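Local coordinates for protein hypoxanthine-guanine phosphoribosyltransferase (Thermus thermophilus, PDB 3ACB) that probably salvages purine bases, joining hypoxanthine or guanine to phosphoribosyl diphosphate with the help of magnesium to give IMP or GMP, at residues Thr64-Ala69 with Asp88-Ile93. Residues are numbered along the deposited sequence; the frame is centred on the assembly and turned at random.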
# COMPACT_ATOMS: atom_id res chain seq x y z
N THR A 64 -0.97 -12.00 8.55
CA THR A 64 -1.00 -12.15 7.10
C THR A 64 -1.90 -11.04 6.56
O THR A 64 -2.58 -10.36 7.33
CB THR A 64 -1.56 -13.52 6.68
OG1 THR A 64 -2.89 -13.68 7.21
CG2 THR A 64 -0.67 -14.64 7.18
N MET A 65 -1.89 -10.85 5.25
CA MET A 65 -2.73 -9.81 4.68
C MET A 65 -3.18 -10.14 3.27
O MET A 65 -2.67 -11.05 2.63
CB MET A 65 -2.01 -8.45 4.72
CG MET A 65 -0.49 -8.49 4.58
SD MET A 65 0.32 -6.86 4.78
CE MET A 65 1.02 -7.01 6.41
N ASP A 66 -4.18 -9.40 2.81
CA ASP A 66 -4.71 -9.58 1.48
C ASP A 66 -5.28 -8.25 1.02
O ASP A 66 -5.45 -7.33 1.82
CB ASP A 66 -5.79 -10.66 1.46
CG ASP A 66 -5.91 -11.34 0.11
OD1 ASP A 66 -5.30 -10.84 -0.86
OD2 ASP A 66 -6.61 -12.37 0.02
N PHE A 67 -5.58 -8.17 -0.26
CA PHE A 67 -6.11 -6.95 -0.84
C PHE A 67 -7.37 -7.25 -1.62
O PHE A 67 -7.45 -8.25 -2.34
CB PHE A 67 -5.06 -6.34 -1.76
CG PHE A 67 -3.81 -5.92 -1.05
CD1 PHE A 67 -3.64 -4.61 -0.62
CD2 PHE A 67 -2.80 -6.85 -0.79
CE1 PHE A 67 -2.49 -4.23 0.06
CE2 PHE A 67 -1.65 -6.48 -0.11
CZ PHE A 67 -1.49 -5.16 0.32
N ILE A 68 -8.35 -6.38 -1.47
CA ILE A 68 -9.61 -6.54 -2.19
C ILE A 68 -10.03 -5.18 -2.72
O ILE A 68 -9.78 -4.15 -2.08
CB ILE A 68 -10.71 -7.12 -1.26
CG1 ILE A 68 -11.91 -7.58 -2.09
CG2 ILE A 68 -11.16 -6.07 -0.25
CD1 ILE A 68 -12.98 -8.30 -1.28
N ALA A 69 -10.63 -5.17 -3.90
CA ALA A 69 -11.08 -3.92 -4.49
C ALA A 69 -12.58 -4.03 -4.72
O ALA A 69 -13.04 -4.97 -5.37
CB ALA A 69 -10.36 -3.65 -5.80
N ASP A 88 -10.80 -9.80 -6.12
CA ASP A 88 -11.13 -10.83 -5.14
C ASP A 88 -9.97 -11.24 -4.23
O ASP A 88 -8.81 -10.96 -4.52
CB ASP A 88 -11.69 -12.06 -5.86
CG ASP A 88 -12.29 -13.07 -4.91
OD1 ASP A 88 -13.07 -12.67 -4.02
OD2 ASP A 88 -11.97 -14.28 -5.04
N LEU A 89 -10.31 -11.89 -3.12
CA LEU A 89 -9.32 -12.35 -2.15
C LEU A 89 -8.56 -13.55 -2.71
O LEU A 89 -9.02 -14.19 -3.65
CB LEU A 89 -10.01 -12.77 -0.85
CG LEU A 89 -10.82 -11.72 -0.09
CD1 LEU A 89 -11.54 -12.38 1.08
CD2 LEU A 89 -9.89 -10.61 0.40
N ARG A 90 -7.40 -13.84 -2.13
CA ARG A 90 -6.59 -14.97 -2.57
C ARG A 90 -6.29 -15.90 -1.41
O ARG A 90 -6.10 -17.10 -1.60
CB ARG A 90 -5.29 -14.46 -3.19
CG ARG A 90 -5.50 -13.50 -4.34
CD ARG A 90 -4.19 -13.00 -4.93
NE ARG A 90 -4.41 -11.87 -5.82
CZ ARG A 90 -5.17 -11.90 -6.91
NH1 ARG A 90 -5.79 -13.03 -7.26
NH2 ARG A 90 -5.32 -10.82 -7.66
N LEU A 91 -6.23 -15.35 -0.20
CA LEU A 91 -5.95 -16.16 0.98
C LEU A 91 -7.25 -16.53 1.70
O LEU A 91 -8.21 -15.75 1.70
CB LEU A 91 -5.01 -15.42 1.94
CG LEU A 91 -3.52 -15.46 1.59
CD1 LEU A 91 -3.27 -14.77 0.26
CD2 LEU A 91 -2.72 -14.77 2.69
N PRO A 92 -7.30 -17.73 2.30
CA PRO A 92 -8.49 -18.19 3.02
C PRO A 92 -8.78 -17.33 4.25
O PRO A 92 -7.85 -16.81 4.87
CB PRO A 92 -8.12 -19.62 3.42
CG PRO A 92 -7.08 -20.02 2.42
CD PRO A 92 -6.26 -18.77 2.29
N ILE A 93 -10.05 -17.18 4.59
CA ILE A 93 -10.39 -16.42 5.79
C ILE A 93 -11.17 -17.29 6.76
O ILE A 93 -11.35 -16.93 7.93
CB ILE A 93 -11.19 -15.14 5.47
CG1 ILE A 93 -12.56 -15.50 4.90
CG2 ILE A 93 -10.40 -14.26 4.49
CD1 ILE A 93 -13.41 -14.29 4.61
O HOH W 1 -8.01 -13.10 2.32
O HOH W 2 -6.35 -10.57 -3.36
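D66 shows how one carboxylate can hold a loop against a sheet, its OD2 taking the backbone amides of both R90 and L91. The setting is the type I phosphoribosyltransferase fold: strand 64-70 pairs in parallel with strand 39-45 on one flank and antiparallel on the other with strand 85-87, outermost of the sheet within this chain, and 88-93 is where the chain departs from strand 85-87.

The direct polar bonds converge on a single oxygen. R90 N reaches the syn lone pair of D66 OD2 at 2.7 Å, nearly straight at 176°, whereas L91 N comes to the same D66 OD2 at 3.0 Å from above the carboxylate plane. With CG anti to the backbone N (chi1 -153°), the D66 carboxylate extends from the strand to the two consecutive amides. D66 OD1 accepts the N-H of F67, its N at 2.8 Å, which helps fix the rotation of the group. Replacing D66 by alanine removes the carboxylate and would probably leave the amides of R90 and L91 without their shared acceptor, so that the loop could drift from the strand.

Van der Waals contacts flank this grip. The CD2 methyl of L89 makes an apolar approach to CB of I68 at 4.0 Å; L114 and L118 of helix 109-119 pack on I68 and L89 respectively. Toward the start of the strand, L91 CD2 lies 3.7 Å from the carbonyl oxygen M65 O. Across the strand from the loop, the ring of F67 meets F49 of the second subunit edge-to-face, so the same short strand serves the dimer interface.

Water also bridges the junction: one molecule donates to D66 OD2 at 2.8 Å and to the carbonyl oxygen L91 O at 2.7 Å.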